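Local coordinates for protein lipase, class 3 (Penicillium roqueforti FM164, PDB 6L7N) that probably hydrolyses ester bonds of lipids, as a fungal class 3 lipase of the alpha/beta hydrolase fold, at residues A[11-16]-A[263-268]; A[152-157]-A[170-175]; A[195-200]-A[217-222]. All coordinates share one frame; numbering follows the deposited sequence.

Interaction 1 of 3, residues A[11-16]-A[263-268]; sequences QFDFWV and WYFMKT
F265 lays one face of its ring against the main chain of helix 6-22, where the peptide linking F12 to D13 passes across it: D13 N lies over the ring centre, 4.3 Å from the plane, while F12 C is displaced toward the rim. The loop residue takes a positive phi of 71°, consistent with a gamma turn at 264-266, and with CG anti to its carbonyl carbon (chi1 -57°) the ring is directed at the helix. Its far end, CZ, meets F12 CB at 3.7 Å. The D13 carboxylate also crosses the ring, but its modelled approach is too close to carry an interpretation.

V16, a turn further along, divides its two methyls. CG1 touches M266 SD at 3.7 Å and packs against F265 CB, whereas CG2 reaches Y264 O at 3.5 Å and the methyl CG2 of T268 at 4.0 Å. The M266 chain bends at chi2 (69°), which carries its CE to 3.2 Å from D13 O. That carbonyl oxygen accepts a hydrogen bond from the side chain of Q17; the methyl makes only van der Waals contact with it. Y264 directs its phenol elsewhere, to D201, the probable acid of the catalytic triad.

Between the N-terminal helix and the loop, shape therefore matters more than polar pairing: a ring face on a peptide, branched methyls and a bent thioether chain fit together by van der Waals contact, while the Y264 hydroxyl and the D13 carbonyl find hydrogen-bond partners outside the two segments.

Interaction 2 of 3, residues A[152-157]-A[170-175]; sequences VATLAV and LYAYAS
V157 and L170 mark the closest backbone approach, their CA atoms 6.3 Å apart, where helix 152-157 runs nearly antiparallel to strand 170-173. The axes make an angle of 161° and come within 8.2 Å, the layering expected of a beta-alpha-beta unit in an alpha/beta hydrolase.

L170 is the side chain that fills the gap. With CG set anti to its backbone N (chi1 164°), the leucine reaches up to the helix and splits its methyls: CD1 presses on V157 CG2 at 3.4 Å, tighter than usual for two carbons, and also meets A153 CB at 4.0 Å, while CD2 turns to T154 and lies 3.7 Å from OG1. Replacing this leucine by an alanine is likely to open a gap beneath V157 and T154 and to deprive A153 of its methyl neighbour.

T154 OG1 also rests on A172 CB, at 3.6 Å. The T154 hydroxyl has two polar partners: it is hydrogen-bonded to A150 O of its own helix, and a water donates to it at 2.8 Å (water O to T154 OG1) while donating its other proton to S175 OG. This water bridge extends the contact past the end of the strand.

The same helix surface extends over the adjoining strand, A153 and V157 touching V143 of strand 140-146, while L155 faces helix 112-135 on the other flank.

Interaction 3 of 3, residues A[195-200]-A[217-222]; sequences RFTHTD and SPEYWI
T197 holds its OG1 between the backbone N and the carbonyl carbon (chi1 60°), and E219, with CG anti to its own N (chi1 166°) and the chain extended beyond, brings a carboxylate to meet it. These residues lie on neighbouring parallel strands of the central sheet of the alpha/beta hydrolase fold. T197 OG1 donates to the anti lone pair of E219 OE2 over 2.6 Å, and OE2 also takes a hydrogen bond from N247 N of helix 246-249.

Main-chain bonds alternate along the pair: Y220 N to R195 O, T197 N to Y220 O, I222 N to T197 O and finally T199 N to I222 O. On the T197 side of the sheet, W221 adds a bond of its own, its indole NE1 donating to T199 O at 2.9 Å, in the carbonyl plane on a lone pair and close to the ring plane.

On the other side aromatic rings dominate. F196 CD2 rests on Y220 CB at 3.5 Å, with the two rings inclined at 34°, and H198, its NE2 bonded to S224 O and its ND1 to A260 O, presents its imidazole edge to the strand, CD2 lying 3.2 Å from I222 O.

R195 lays one face of its guanidinium over E219 CA, NH1 coming to 3.3 Å from E219 CB, while NE bonds to I216 O. Next to P218, which follows a cis peptide and precedes strand 219-222, a water accepts a hydrogen bond from R195 N at 2.9 Å and donates to P218 O at 2.8 Å.

In the fold
Along the chain, interaction 1 closes a loop over nearly the whole sequence and encloses the other two, with interaction 2 closing before interaction 3 opens. Their centres lie 12 to 14 Å apart. Interactions 2 and 3 share the central sheet, since strands 169-173 and 193-198 are neighbours in it, joined by probable hydrogen bonds of A172 O with F196 N and F196 O with A174 N. Interaction 1 packs on the sheet opposite helix 148-161: the F12 ring meets F196 and Y220 edge-to-face, and F12 O bonds to Y173 OH. The sheet is thus clasped between both layers; S147 and D201 of the probable triad follow strands 140-146 and 193-198, while H261 comes from the loop just before 263-268.

Interaction 1 of 3, residues A[11-16]-A[263-268]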
loop_
_atom_site.group_PDB
_atom_site.type_symbol
_atom_site.label_atom_id
_atom_site.label_comp_id
_atom_site.label_asym_id
_atom_site.label_seq_id
_atom_site.Cartn_x
_atom_site.Cartn_y
_atom_site.Cartn_z
ATOM N N GLN A 11 -3.380 11.797 -9.621
ATOM C CA GLN A 11 -3.932 10.821 -8.680
ATOM C C GLN A 11 -2.828 10.060 -7.944
ATOM O O GLN A 11 -2.908 9.852 -6.721
ATOM C CB GLN A 11 -4.860 9.855 -9.413
ATOM C CG GLN A 11 -6.133 10.520 -9.866
ATOM C CD GLN A 11 -6.949 9.673 -10.804
ATOM O OE1 GLN A 11 -7.731 8.823 -10.371
ATOM N NE2 GLN A 11 -6.768 9.891 -12.108
ATOM N N PHE A 12 -1.789 9.643 -8.677
ATOM C CA PHE A 12 -0.743 8.827 -8.067
ATOM C C PHE A 12 0.051 9.636 -7.043
ATOM O O PHE A 12 0.366 9.131 -5.956
ATOM C CB PHE A 12 0.185 8.256 -9.146
ATOM C CG PHE A 12 -0.518 7.410 -10.191
ATOM C CD1 PHE A 12 -1.758 6.825 -9.935
ATOM C CD2 PHE A 12 0.070 7.202 -11.427
ATOM C CE1 PHE A 12 -2.398 6.049 -10.900
ATOM C CE2 PHE A 12 -0.567 6.414 -12.404
ATOM C CZ PHE A 12 -1.795 5.844 -12.135
ATOM N N ASP A 13 0.374 10.901 -7.365
ATOM C CA ASP A 13 1.025 11.791 -6.401
ATOM C C ASP A 13 0.146 12.087 -5.207
ATOM O O ASP A 13 0.665 12.522 -4.173
ATOM C CB ASP A 13 1.396 13.163 -6.978
ATOM C CG ASP A 13 2.054 13.088 -8.306
ATOM O OD1 ASP A 13 2.684 12.058 -8.597
ATOM O OD2 ASP A 13 2.004 14.102 -9.040
ATOM N N PHE A 14 -1.173 11.957 -5.355
ATOM C CA PHE A 14 -2.061 12.324 -4.259
ATOM C C PHE A 14 -2.196 11.198 -3.240
ATOM O O PHE A 14 -1.982 11.404 -2.039
ATOM C CB PHE A 14 -3.434 12.712 -4.808
ATOM C CG PHE A 14 -4.482 12.903 -3.747
ATOM C CD1 PHE A 14 -4.390 13.948 -2.844
ATOM C CD2 PHE A 14 -5.557 12.043 -3.651
ATOM C CE1 PHE A 14 -5.354 14.124 -1.869
ATOM C CE2 PHE A 14 -6.518 12.213 -2.676
ATOM C CZ PHE A 14 -6.417 13.259 -1.785
ATOM N N TRP A 15 -2.553 9.994 -3.699
ATOM C CA TRP A 15 -2.913 8.955 -2.728
ATOM C C TRP A 15 -1.711 8.512 -1.900
ATOM O O TRP A 15 -1.874 8.055 -0.759
ATOM C CB TRP A 15 -3.567 7.764 -3.431
ATOM C CG TRP A 15 -4.890 8.130 -4.012
ATOM C CD1 TRP A 15 -5.195 8.271 -5.336
ATOM C CD2 TRP A 15 -6.098 8.428 -3.289
ATOM N NE1 TRP A 15 -6.515 8.634 -5.483
ATOM C CE2 TRP A 15 -7.089 8.740 -4.243
ATOM C CE3 TRP A 15 -6.434 8.459 -1.932
ATOM C CZ2 TRP A 15 -8.402 9.077 -3.880
ATOM C CZ3 TRP A 15 -7.738 8.799 -1.572
ATOM C CH2 TRP A 15 -8.702 9.098 -2.543
ATOM N N VAL A 16 -0.498 8.669 -2.432
ATOM C CA VAL A 16 0.687 8.352 -1.650
ATOM C C VAL A 16 0.765 9.192 -0.372
ATOM O O VAL A 16 1.399 8.778 0.601
ATOM C CB VAL A 16 1.952 8.527 -2.511
ATOM C CG1 VAL A 16 2.309 10.011 -2.673
ATOM C CG2 VAL A 16 3.112 7.758 -1.909
ATOM N N TRP A 263 11.548 6.947 -1.708
ATOM C CA TRP A 263 11.235 8.050 -2.610
ATOM C C TRP A 263 10.189 7.598 -3.631
ATOM O O TRP A 263 10.514 7.119 -4.718
ATOM C CB TRP A 263 12.521 8.548 -3.273
ATOM C CG TRP A 263 13.416 9.227 -2.272
ATOM C CD1 TRP A 263 14.535 8.709 -1.666
ATOM C CD2 TRP A 263 13.231 10.537 -1.721
ATOM N NE1 TRP A 263 15.066 9.632 -0.794
ATOM C CE2 TRP A 263 14.286 10.762 -0.813
ATOM C CE3 TRP A 263 12.282 11.547 -1.921
ATOM C CZ2 TRP A 263 14.417 11.957 -0.101
ATOM C CZ3 TRP A 263 12.416 12.735 -1.216
ATOM C CH2 TRP A 263 13.474 12.928 -0.318
ATOM N N TYR A 264 8.922 7.757 -3.265
ATOM C CA TYR A 264 7.787 7.432 -4.126
ATOM C C TYR A 264 6.951 8.703 -4.194
ATOM O O TYR A 264 6.027 8.869 -3.395
ATOM C CB TYR A 264 6.989 6.240 -3.586
ATOM C CG TYR A 264 7.623 4.886 -3.917
ATOM C CD1 TYR A 264 8.823 4.497 -3.336
ATOM C CD2 TYR A 264 7.012 4.015 -4.807
ATOM C CE1 TYR A 264 9.405 3.276 -3.631
ATOM C CE2 TYR A 264 7.582 2.793 -5.112
ATOM C CZ TYR A 264 8.780 2.430 -4.531
ATOM O OH TYR A 264 9.338 1.207 -4.840
ATOM N N PHE A 265 7.309 9.583 -5.136
ATOM C CA PHE A 265 6.766 10.930 -5.321
ATOM C C PHE A 265 7.230 11.867 -4.208
ATOM O O PHE A 265 7.763 12.947 -4.489
ATOM C CB PHE A 265 5.235 10.905 -5.429
ATOM C CG PHE A 265 4.726 10.030 -6.535
ATOM C CD1 PHE A 265 4.856 10.420 -7.854
ATOM C CD2 PHE A 265 4.144 8.804 -6.256
ATOM C CE1 PHE A 265 4.394 9.616 -8.886
ATOM C CE2 PHE A 265 3.694 7.980 -7.274
ATOM C CZ PHE A 265 3.812 8.385 -8.594
ATOM N N MET A 266 7.021 11.486 -2.953
ATOM C CA MET A 266 7.529 12.223 -1.799
ATOM C C MET A 266 8.415 11.314 -0.963
ATOM O O MET A 266 8.586 10.128 -1.259
ATOM C CB MET A 266 6.395 12.778 -0.926
ATOM C CG MET A 266 5.499 13.791 -1.620
ATOM S SD MET A 266 4.520 13.002 -2.905
ATOM C CE MET A 266 3.204 14.180 -3.149
ATOM N N LYS A 267 8.988 11.890 0.094
ATOM C CA LYS A 267 9.631 11.089 1.128
ATOM C C LYS A 267 8.531 10.449 1.957
ATOM O O LYS A 267 8.080 11.034 2.946
ATOM C CB LYS A 267 10.539 11.953 1.998
ATOM C CG LYS A 267 11.623 11.187 2.701
ATOM C CD LYS A 267 12.647 12.154 3.268
ATOM C CE LYS A 267 12.901 11.848 4.717
ATOM N NZ LYS A 267 12.782 10.385 4.961
ATOM N N THR A 268 8.094 9.248 1.565
ATOM C CA THR A 268 6.845 8.727 2.112
ATOM C C THR A 268 6.940 8.480 3.615
ATOM O O THR A 268 5.962 8.674 4.341
ATOM C CB THR A 268 6.434 7.440 1.389
ATOM O OG1 THR A 268 7.163 6.330 1.931
ATOM C CG2 THR A 268 6.725 7.539 -0.095
#

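Interaction 2 of 3, residues A[152-157]-A[170-175]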
loop_
_atom_site.group_PDB
_atom_site.type_symbol
_atom_site.label_atom_id
_atom_site.label_comp_id
_atom_site.label_asym_id
_atom_site.label_seq_id
_atom_site.Cartn_x
_atom_site.Cartn_y
_atom_site.Cartn_z
ATOM N N VAL A 152 0.193 -5.262 3.384
ATOM C CA VAL A 152 -1.026 -5.497 4.150
ATOM C C VAL A 152 -2.213 -4.884 3.422
ATOM O O VAL A 152 -3.288 -5.497 3.308
ATOM C CB VAL A 152 -0.877 -4.934 5.575
ATOM C CG1 VAL A 152 -2.194 -5.013 6.325
ATOM C CG2 VAL A 152 0.241 -5.674 6.351
ATOM N N ALA A 153 -2.006 -3.693 2.847
ATOM C CA ALA A 153 -3.087 -3.031 2.136
ATOM C C ALA A 153 -3.594 -3.918 1.014
ATOM O O ALA A 153 -4.808 -4.118 0.864
ATOM C CB ALA A 153 -2.601 -1.685 1.591
ATOM N N THR A 154 -2.669 -4.528 0.274
ATOM C CA THR A 154 -3.074 -5.375 -0.841
ATOM C C THR A 154 -3.984 -6.497 -0.357
ATOM O O THR A 154 -5.107 -6.668 -0.858
ATOM C CB THR A 154 -1.826 -5.915 -1.538
ATOM O OG1 THR A 154 -1.043 -4.814 -2.031
ATOM C CG2 THR A 154 -2.212 -6.825 -2.684
ATOM N N LEU A 155 -3.569 -7.205 0.698
ATOM C CA LEU A 155 -4.383 -8.339 1.119
ATOM C C LEU A 155 -5.686 -7.843 1.704
ATOM O O LEU A 155 -6.751 -8.422 1.444
ATOM C CB LEU A 155 -3.633 -9.222 2.120
ATOM C CG LEU A 155 -2.415 -9.911 1.491
ATOM C CD1 LEU A 155 -1.485 -10.454 2.551
ATOM C CD2 LEU A 155 -2.893 -11.048 0.577
ATOM N N ALA A 156 -5.639 -6.702 2.396
ATOM C CA ALA A 156 -6.872 -6.173 2.951
ATOM C C ALA A 156 -7.845 -5.851 1.830
ATOM O O ALA A 156 -9.011 -6.282 1.863
ATOM C CB ALA A 156 -6.586 -4.941 3.812
ATOM N N VAL A 157 -7.357 -5.172 0.781
ATOM C CA VAL A 157 -8.248 -4.836 -0.324
ATOM C C VAL A 157 -8.863 -6.100 -0.876
ATOM O O VAL A 157 -10.085 -6.199 -1.043
ATOM C CB VAL A 157 -7.510 -4.091 -1.444
ATOM C CG1 VAL A 157 -8.517 -3.605 -2.460
ATOM C CG2 VAL A 157 -6.791 -2.970 -0.936
ATOM N N LEU A 170 -7.068 0.022 -4.655
ATOM C CA LEU A 170 -5.828 -0.291 -3.953
ATOM C C LEU A 170 -4.706 0.563 -4.525
ATOM O O LEU A 170 -4.494 0.580 -5.745
ATOM C CB LEU A 170 -5.485 -1.774 -4.074
ATOM C CG LEU A 170 -4.047 -2.135 -3.706
ATOM C CD1 LEU A 170 -3.792 -1.992 -2.201
ATOM C CD2 LEU A 170 -3.745 -3.552 -4.208
ATOM N N TYR A 171 -4.026 1.306 -3.650
ATOM C CA TYR A 171 -2.815 2.057 -3.994
ATOM C C TYR A 171 -1.699 1.515 -3.115
ATOM O O TYR A 171 -1.641 1.804 -1.911
ATOM C CB TYR A 171 -3.006 3.560 -3.802
ATOM C CG TYR A 171 -3.917 4.148 -4.844
ATOM C CD1 TYR A 171 -5.292 4.174 -4.655
ATOM C CD2 TYR A 171 -3.402 4.677 -6.018
ATOM C CE1 TYR A 171 -6.124 4.702 -5.610
ATOM C CE2 TYR A 171 -4.232 5.220 -6.973
ATOM C CZ TYR A 171 -5.590 5.221 -6.764
ATOM O OH TYR A 171 -6.431 5.754 -7.720
ATOM N N ALA A 172 -0.829 0.703 -3.724
ATOM C CA ALA A 172 0.178 -0.060 -2.999
ATOM C C ALA A 172 1.544 0.437 -3.458
ATOM O O ALA A 172 2.035 0.030 -4.514
ATOM C CB ALA A 172 -0.001 -1.559 -3.239
ATOM N N TYR A 173 2.146 1.341 -2.689
ATOM C CA TYR A 173 3.422 1.926 -3.070
ATOM C C TYR A 173 4.550 1.083 -2.492
ATOM O O TYR A 173 4.581 0.826 -1.286
ATOM C CB TYR A 173 3.519 3.372 -2.577
ATOM C CG TYR A 173 2.438 4.257 -3.165
ATOM C CD1 TYR A 173 1.172 4.301 -2.607
ATOM C CD2 TYR A 173 2.690 5.021 -4.296
ATOM C CE1 TYR A 173 0.161 5.111 -3.169
ATOM C CE2 TYR A 173 1.707 5.829 -4.857
ATOM C CZ TYR A 173 0.445 5.868 -4.292
ATOM O OH TYR A 173 -0.540 6.676 -4.860
ATOM N N ALA A 174 5.466 0.647 -3.361
ATOM C CA ALA A 174 6.671 -0.068 -2.952
ATOM C C ALA A 174 6.349 -1.405 -2.292
ATOM O O ALA A 174 7.051 -1.841 -1.377
ATOM C CB ALA A 174 7.535 0.787 -2.021
ATOM N N SER A 175 5.294 -2.062 -2.749
ATOM C CA SER A 175 4.808 -3.261 -2.078
ATOM C C SER A 175 5.708 -4.461 -2.369
ATOM O O SER A 175 6.128 -4.653 -3.509
ATOM C CB SER A 175 3.388 -3.598 -2.540
ATOM O OG SER A 175 2.981 -4.850 -1.998
HETATM O O HOH W 1 1.038 -5.551 -3.772
#

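Interaction 3 of 3, residues A[195-200]-A[217-222]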
loop_
_atom_site.group_PDB
_atom_site.type_symbol
_atom_site.label_atom_id
_atom_site.label_comp_id
_atom_site.label_asym_id
_atom_site.label_seq_id
_atom_site.Cartn_x
_atom_site.Cartn_y
_atom_site.Cartn_z
ATOM N N ARG A 195 -0.265 -0.381 -8.256
ATOM C CA ARG A 195 0.916 -0.843 -7.542
ATOM C C ARG A 195 2.140 -0.172 -8.131
ATOM O O ARG A 195 2.301 -0.142 -9.354
ATOM C CB ARG A 195 1.052 -2.363 -7.631
ATOM C CG ARG A 195 2.247 -2.893 -6.854
ATOM C CD ARG A 195 2.388 -4.394 -6.933
ATOM N NE ARG A 195 2.634 -4.892 -8.286
ATOM C CZ ARG A 195 3.820 -4.905 -8.891
ATOM N NH1 ARG A 195 3.911 -5.397 -10.126
ATOM N NH2 ARG A 195 4.899 -4.412 -8.280
ATOM N N PHE A 196 3.014 0.331 -7.265
ATOM C CA PHE A 196 4.129 1.157 -7.691
ATOM C C PHE A 196 5.449 0.537 -7.282
ATOM O O PHE A 196 5.564 -0.077 -6.216
ATOM C CB PHE A 196 4.013 2.562 -7.104
ATOM C CG PHE A 196 2.780 3.288 -7.548
ATOM C CD1 PHE A 196 1.567 3.073 -6.912
ATOM C CD2 PHE A 196 2.828 4.171 -8.614
ATOM C CE1 PHE A 196 0.415 3.746 -7.328
ATOM C CE2 PHE A 196 1.691 4.829 -9.032
ATOM C CZ PHE A 196 0.480 4.613 -8.376
ATOM N N THR A 197 6.435 0.706 -8.152
ATOM C CA THR A 197 7.820 0.413 -7.845
ATOM C C THR A 197 8.653 1.631 -8.217
ATOM O O THR A 197 8.222 2.490 -8.985
ATOM C CB THR A 197 8.304 -0.818 -8.613
ATOM O OG1 THR A 197 8.185 -0.545 -10.007
ATOM C CG2 THR A 197 7.465 -2.058 -8.249
ATOM N N HIS A 198 9.856 1.713 -7.663
ATOM C CA HIS A 198 10.757 2.819 -7.962
ATOM C C HIS A 198 12.115 2.249 -8.318
ATOM O O HIS A 198 12.692 1.499 -7.525
ATOM C CB HIS A 198 10.883 3.786 -6.784
ATOM C CG HIS A 198 11.791 4.949 -7.061
ATOM N ND1 HIS A 198 12.669 5.452 -6.126
ATOM C CD2 HIS A 198 11.957 5.701 -8.177
ATOM C CE1 HIS A 198 13.334 6.467 -6.649
ATOM N NE2 HIS A 198 12.925 6.638 -7.895
ATOM N N THR A 199 12.602 2.597 -9.514
ATOM C CA THR A 199 13.914 2.199 -10.013
ATOM C C THR A 199 14.271 0.807 -9.508
ATOM O O THR A 199 13.578 -0.158 -9.855
ATOM C CB THR A 199 14.989 3.247 -9.653
ATOM O OG1 THR A 199 14.983 3.529 -8.245
ATOM C CG2 THR A 199 14.721 4.542 -10.403
ATOM N N ASP A 200 15.301 0.694 -8.659
ATOM C CA ASP A 200 15.820 -0.598 -8.223
ATOM C C ASP A 200 15.570 -0.878 -6.736
ATOM O O ASP A 200 16.281 -1.687 -6.135
ATOM C CB ASP A 200 17.316 -0.718 -8.552
ATOM C CG ASP A 200 18.160 0.445 -8.017
ATOM O OD1 ASP A 200 17.694 1.218 -7.151
ATOM O OD2 ASP A 200 19.320 0.578 -8.484
ATOM N N SER A 217 -0.646 -7.260 -11.188
ATOM C CA SER A 217 -0.389 -6.479 -12.384
ATOM C C SER A 217 -1.496 -5.450 -12.613
ATOM O O SER A 217 -2.636 -5.664 -12.195
ATOM C CB SER A 217 -0.288 -7.397 -13.607
ATOM O OG SER A 217 0.892 -8.184 -13.510
ATOM N N PRO A 218 -1.190 -4.317 -13.275
ATOM C CA PRO A 218 0.154 -3.969 -13.768
ATOM C C PRO A 218 1.071 -3.373 -12.698
ATOM O O PRO A 218 0.696 -3.271 -11.525
ATOM C CB PRO A 218 -0.134 -2.933 -14.853
ATOM C CG PRO A 218 -1.399 -2.216 -14.327
ATOM C CD PRO A 218 -2.203 -3.301 -13.637
ATOM N N GLU A 219 2.273 -3.000 -13.128
ATOM C CA GLU A 219 3.275 -2.331 -12.311
ATOM C C GLU A 219 3.472 -0.913 -12.841
ATOM O O GLU A 219 3.694 -0.727 -14.039
ATOM C CB GLU A 219 4.606 -3.105 -12.344
ATOM C CG GLU A 219 5.828 -2.338 -11.816
ATOM C CD GLU A 219 7.141 -3.031 -12.114
ATOM O OE1 GLU A 219 7.124 -4.067 -12.803
ATOM O OE2 GLU A 219 8.199 -2.532 -11.668
ATOM N N TYR A 220 3.382 0.077 -11.958
ATOM C CA TYR A 220 3.693 1.464 -12.288
ATOM C C TYR A 220 5.108 1.717 -11.789
ATOM O O TYR A 220 5.333 1.913 -10.594
ATOM C CB TYR A 220 2.685 2.415 -11.654
ATOM C CG TYR A 220 1.353 2.373 -12.369
ATOM C CD1 TYR A 220 1.090 3.231 -13.436
ATOM C CD2 TYR A 220 0.379 1.453 -12.012
ATOM C CE1 TYR A 220 -0.128 3.185 -14.106
ATOM C CE2 TYR A 220 -0.844 1.407 -12.677
ATOM C CZ TYR A 220 -1.085 2.272 -13.726
ATOM O OH TYR A 220 -2.293 2.234 -14.399
ATOM N N TRP A 221 6.057 1.686 -12.712
ATOM C CA TRP A 221 7.483 1.737 -12.411
ATOM C C TRP A 221 7.957 3.174 -12.599
ATOM O O TRP A 221 8.042 3.664 -13.730
ATOM C CB TRP A 221 8.233 0.775 -13.330
ATOM C CG TRP A 221 9.688 0.605 -13.047
ATOM C CD1 TRP A 221 10.325 0.711 -11.834
ATOM C CD2 TRP A 221 10.700 0.297 -14.007
ATOM N NE1 TRP A 221 11.681 0.476 -11.995
ATOM C CE2 TRP A 221 11.926 0.213 -13.320
ATOM C CE3 TRP A 221 10.682 0.072 -15.393
ATOM C CZ2 TRP A 221 13.127 -0.074 -13.969
ATOM C CZ3 TRP A 221 11.874 -0.219 -16.035
ATOM C CH2 TRP A 221 13.078 -0.297 -15.324
ATOM N N ILE A 222 8.241 3.843 -11.489
ATOM C CA ILE A 222 8.800 5.188 -11.487
ATOM C C ILE A 222 10.297 5.082 -11.737
ATOM O O ILE A 222 11.027 4.490 -10.938
ATOM C CB ILE A 222 8.515 5.897 -10.159
ATOM C CG1 ILE A 222 7.030 5.777 -9.799
ATOM C CG2 ILE A 222 8.918 7.369 -10.243
ATOM C CD1 ILE A 222 6.760 5.872 -8.327
HETATM O O HOH W 2 -1.082 -1.282 -10.847
HETATM O O HOH W 3 5.532 -6.207 -12.928
#